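Local coordinates for ferric vibriobactin ABC transporter, periplasmic ferric vibriobactin-binding protein (PDB 3R5T), which binds the iron-loaded siderophore vibriobactin in the periplasm of Vibrio cholerae and probably delivers it to an ABC transporter for uptake, at residues E148-T151 with K152-R155; N280-L283 with R284-G288. All blocks are in the same frame, centred on the assembly; numbering follows the deposited sequence. Where two conformers were deposited one is given.

Interaction 1 of 2, residues E148-T151 with K152-R155; sequences EQWT and KQVR
The last two turns of helix 137-155 carry this contact, and its centre is Trp150 with Val154 one turn on. The CG2 methyl of Val154 sits over one face of the indole in a CH-pi contact. It lies 3.9 Å from the centroid of the Trp150 five-membered ring, 17° off the ring normal. Trp150 holds CG anti to its own N (chi1 -176°), which tilts the ring toward the next turn, so that its five-membered part meets Val154. The amide of Gln153 comes to the rim of the same ring. Its NE2 lies in the ring plane, 4.0 Å from Trp150 CD1, with the two planes 74° apart. The indole is also held by a hydrogen bond from NE1 to the carbonyl of Leu294. Four i to i+4 backbone hydrogen bonds tie the two turns together. The bond from Val154 N to Trp150 O is 2.9 Å long, and that from Arg155 N to Thr151 O is 2.8 Å. The start of the Lys152 chain lies beyond the oxygen end of the Glu148 carbonyl, with CG 3.3 Å from Glu148 O. This is the pattern of an amphipathic alpha-helix: Trp150 and Val154 face helix 272-286, while Gln149, Lys152 and Gln153 are exposed.

Interaction 2 of 2, residues N280-L283 with R284-G288; sequences NSLL and RRFAG
Arg284 reaches back along helix 272-286 to Asn280, one turn earlier. Its chain is extended from CG to NE, and one face of the guanidinium rests on the CB of Asn280, 3.8 Å from Arg284 NH2. The amide and guanidinium planes are 69° apart. One water joins the two groups: it accepts from Arg284 NH2 at 2.9 Å and from Asn280 ND2 at 3.0 Å. It lies in the guanidinium plane, at the edge. The other end of the Asn280 amide, OD1, takes the backbone N-H of Met296. The backbone N-H of Arg285 bonds to Ser281 O, and its side chain leads off to a salt bridge with Asp237. Phe286 has CG beside its own N (chi1 -59°), which turns the ring back toward Leu282. There Leu282 CD2 meets the ring edge in plane, 3.9 Å from Phe286 CE1. The CG of Arg285 lies over the centre of one ring face. Ala287 is the first residue to leave helical geometry. Its N still bonds to Leu283 O at 3.0 Å, but from above the carbonyl plane, and its CB packs 4.0 Å from Leu283 CD2. The helix end is thus set between other elements: Leu283 touches Val154 of helix 137-155, and Phe286 meets Tyr261 of strand 260-264 edge-to-face.

In the fold
Interactions 1 and 2 lie at the C-terminal ends of two helices, 137-155 and 272-286, which pack on each other; the second runs on into the loop. Their centres are about 13 Å apart. Across the helix interface, Trp150 CZ2 lies 3.5 Å from Asn280 OD1, and Val154 CG1 lies 3.9 Å from Leu283 CD2. Both contacts are partly buried. Phe286 faces strand 260-264, and the exposed lysine, arginine and glutamine chains lie outside the interface. Their chemistry differs: 148-155 is organised by a methyl on an indole face, whereas 280-288 combines two separate features, a water-bridged arginine and asparagine, and a leucine methyl at a phenyl edge. Segment 294-296 bonds to both, through Trp150 and Asn280.

Interaction 1 of 2, residues E148-T151 with K152-R155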
loop_
_atom_site.group_PDB
_atom_site.type_symbol
_atom_site.label_atom_id
_atom_site.label_comp_id
_atom_site.label_asym_id
_atom_site.label_seq_id
_atom_site.Cartn_x
_atom_site.Cartn_y
_atom_site.Cartn_z
ATOM N N GLU A 148 -3.733 -8.973 12.986
ATOM C CA GLU A 148 -3.588 -8.149 14.178
ATOM C C GLU A 148 -3.121 -8.973 15.383
ATOM O O GLU A 148 -2.363 -8.480 16.215
ATOM C CB GLU A 148 -4.873 -7.358 14.455
ATOM C CG GLU A 148 -4.755 -5.876 14.044
ATOM C CD GLU A 148 -5.234 -5.523 12.624
ATOM O OE1 GLU A 148 -4.884 -6.207 11.611
ATOM O OE2 GLU A 148 -5.942 -4.490 12.517
ATOM N N GLN A 149 -3.557 -10.222 15.469
ATOM C CA GLN A 149 -3.040 -11.131 16.493
ATOM C C GLN A 149 -1.535 -11.306 16.330
ATOM O O GLN A 149 -0.779 -11.345 17.308
ATOM C CB GLN A 149 -3.729 -12.495 16.406
ATOM C CG GLN A 149 -5.068 -12.589 17.129
ATOM C CD GLN A 149 -5.483 -14.032 17.386
ATOM O OE1 GLN A 149 -5.002 -14.952 16.720
ATOM N NE2 GLN A 149 -6.379 -14.236 18.356
ATOM N N TRP A 150 -1.091 -11.400 15.085
ATOM C CA TRP A 150 0.325 -11.540 14.794
ATOM C C TRP A 150 1.110 -10.280 15.139
ATOM O O TRP A 150 2.174 -10.368 15.753
ATOM C CB TRP A 150 0.506 -11.875 13.315
ATOM C CG TRP A 150 1.931 -12.149 12.912
ATOM C CD1 TRP A 150 2.807 -13.004 13.508
ATOM C CD2 TRP A 150 2.618 -11.584 11.792
ATOM N NE1 TRP A 150 4.017 -12.987 12.839
ATOM C CE2 TRP A 150 3.920 -12.126 11.779
ATOM C CE3 TRP A 150 2.257 -10.671 10.801
ATOM C CZ2 TRP A 150 4.865 -11.782 10.807
ATOM C CZ3 TRP A 150 3.202 -10.320 9.837
ATOM C CH2 TRP A 150 4.488 -10.879 9.855
ATOM N N THR A 151 0.597 -9.113 14.764
ATOM C CA THR A 151 1.342 -7.882 15.027
ATOM C C THR A 151 1.472 -7.629 16.513
ATOM O O THR A 151 2.464 -7.061 16.956
ATOM C CB THR A 151 0.781 -6.636 14.293
ATOM O OG1 THR A 151 -0.594 -6.434 14.629
ATOM C CG2 THR A 151 0.927 -6.789 12.784
ATOM N N LYS A 152 0.472 -8.066 17.273
ATOM C CA LYS A 152 0.526 -8.018 18.732
ATOM C C LYS A 152 1.720 -8.809 19.235
ATOM O O LYS A 152 2.511 -8.321 20.045
ATOM C CB LYS A 152 -0.757 -8.612 19.305
ATOM C CG LYS A 152 -1.922 -7.660 19.347
ATOM C CD LYS A 152 -2.246 -7.285 20.785
ATOM C CE LYS A 152 -3.432 -6.345 20.840
ATOM N NZ LYS A 152 -3.149 -5.067 20.143
ATOM N N GLN A 153 1.849 -10.037 18.748
ATOM C CA GLN A 153 2.949 -10.899 19.161
ATOM C C GLN A 153 4.286 -10.282 18.778
ATOM O O GLN A 153 5.243 -10.276 19.558
ATOM C CB GLN A 153 2.835 -12.266 18.501
ATOM C CG GLN A 153 1.740 -13.170 19.028
ATOM C CD GLN A 153 1.707 -14.472 18.258
ATOM O OE1 GLN A 153 1.956 -15.539 18.820
ATOM N NE2 GLN A 153 1.451 -14.386 16.953
ATOM N N VAL A 154 4.362 -9.775 17.555
ATOM C CA VAL A 154 5.593 -9.191 17.073
ATOM C C VAL A 154 5.957 -7.951 17.880
ATOM O O VAL A 154 7.111 -7.764 18.276
ATOM C CB VAL A 154 5.465 -8.818 15.581
ATOM C CG1 VAL A 154 6.663 -8.000 15.143
ATOM C CG2 VAL A 154 5.284 -10.075 14.716
ATOM N N ARG A 155 4.970 -7.100 18.120
ATOM C CA ARG A 155 5.182 -5.872 18.876
ATOM C C ARG A 155 5.879 -6.162 20.206
ATOM O O ARG A 155 6.731 -5.389 20.654
ATOM C CB ARG A 155 3.838 -5.171 19.106
ATOM C CG ARG A 155 3.934 -3.823 19.793
ATOM C CD ARG A 155 2.603 -3.089 19.703
ATOM N NE ARG A 155 1.564 -3.745 20.492
ATOM C CZ ARG A 155 0.496 -4.356 19.986
ATOM N NH1 ARG A 155 0.303 -4.409 18.672
ATOM N NH2 ARG A 155 -0.385 -4.914 20.805
#

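Interaction 2 of 2, residues N280-L283 with R284-G288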
loop_
_atom_site.group_PDB
_atom_site.type_symbol
_atom_site.label_atom_id
_atom_site.label_comp_id
_atom_site.label_asym_id
_atom_site.label_seq_id
_atom_site.Cartn_x
_atom_site.Cartn_y
_atom_site.Cartn_z
ATOM N N ASN A 280 8.304 -9.275 8.735
ATOM C CA ASN A 280 9.356 -10.295 8.793
ATOM C C ASN A 280 10.729 -9.637 8.863
ATOM O O ASN A 280 11.595 -10.085 9.616
ATOM C CB ASN A 280 9.295 -11.242 7.592
ATOM C CG ASN A 280 8.183 -12.280 7.702
ATOM O OD1 ASN A 280 7.559 -12.456 8.755
ATOM N ND2 ASN A 280 7.931 -12.983 6.593
ATOM N N SER A 281 10.934 -8.574 8.088
ATOM C CA SER A 281 12.239 -7.909 8.069
ATOM C C SER A 281 12.527 -7.257 9.416
ATOM O O SER A 281 13.672 -7.218 9.867
ATOM C CB SER A 281 12.345 -6.883 6.926
ATOM O OG SER A 281 11.695 -5.656 7.232
ATOM N N LEU A 282 11.484 -6.766 10.070
ATOM C CA LEU A 282 11.653 -6.138 11.372
ATOM C C LEU A 282 12.011 -7.177 12.437
ATOM O O LEU A 282 12.856 -6.920 13.299
ATOM C CB LEU A 282 10.394 -5.362 11.764
ATOM C CG LEU A 282 10.041 -4.190 10.839
ATOM C CD1 LEU A 282 8.831 -3.499 11.400
ATOM C CD2 LEU A 282 11.209 -3.214 10.702
ATOM N N LEU A 283 11.388 -8.354 12.356
ATOM C CA LEU A 283 11.705 -9.458 13.257
ATOM C C LEU A 283 13.164 -9.873 13.122
ATOM O O LEU A 283 13.868 -10.066 14.119
ATOM C CB LEU A 283 10.807 -10.663 12.984
ATOM C CG LEU A 283 9.390 -10.610 13.557
ATOM C CD1 LEU A 283 8.497 -11.674 12.918
ATOM C CD2 LEU A 283 9.427 -10.770 15.065
ATOM N N ARG A 284 13.615 -10.025 11.886
ATOM C CA ARG A 284 14.986 -10.449 11.628
ATOM C C ARG A 284 16.001 -9.461 12.183
ATOM O O ARG A 284 17.041 -9.866 12.712
ATOM C CB ARG A 284 15.224 -10.639 10.126
ATOM C CG ARG A 284 14.596 -11.895 9.548
ATOM C CD ARG A 284 14.887 -12.032 8.056
ATOM N NE ARG A 284 13.867 -12.849 7.410
ATOM C CZ ARG A 284 12.969 -12.390 6.545
ATOM N NH1 ARG A 284 12.973 -11.113 6.173
ATOM N NH2 ARG A 284 12.083 -13.226 6.030
ATOM N N ARG A 285 15.722 -8.167 12.055
ATOM C CA ARG A 285 16.690 -7.176 12.511
ATOM C C ARG A 285 16.571 -6.810 13.983
ATOM O O ARG A 285 17.585 -6.587 14.641
ATOM C CB ARG A 285 16.675 -5.897 11.664
ATOM C CG ARG A 285 17.801 -4.945 12.085
ATOM C CD ARG A 285 17.941 -3.739 11.187
ATOM N NE ARG A 285 18.748 -3.999 9.996
ATOM C CZ ARG A 285 20.078 -3.931 9.929
ATOM N NH1 ARG A 285 20.817 -3.643 10.991
ATOM N NH2 ARG A 285 20.673 -4.169 8.772
ATOM N N PHE A 286 15.346 -6.739 14.493
ATOM C CA PHE A 286 15.124 -6.187 15.835
ATOM C C PHE A 286 14.688 -7.191 16.910
ATOM O O PHE A 286 14.591 -6.831 18.075
ATOM C CB PHE A 286 14.145 -5.004 15.783
ATOM C CG PHE A 286 14.607 -3.864 14.908
ATOM C CD1 PHE A 286 13.900 -3.523 13.763
ATOM C CD2 PHE A 286 15.744 -3.132 15.230
ATOM C CE1 PHE A 286 14.324 -2.479 12.950
ATOM C CE2 PHE A 286 16.165 -2.082 14.422
ATOM C CZ PHE A 286 15.454 -1.760 13.287
ATOM N N ALA A 287 14.434 -8.438 16.528
ATOM C CA ALA A 287 14.086 -9.472 17.498
ATOM C C ALA A 287 15.243 -10.454 17.653
ATOM O O ALA A 287 16.086 -10.578 16.766
ATOM C CB ALA A 287 12.812 -10.193 17.083
ATOM N N GLY A 288 15.292 -11.147 18.784
ATOM C CA GLY A 288 16.391 -12.060 19.041
ATOM C C GLY A 288 16.150 -13.414 18.404
ATOM O O GLY A 288 15.668 -13.508 17.269
HETATM O O HOH W 1 9.854 -12.389 4.343
#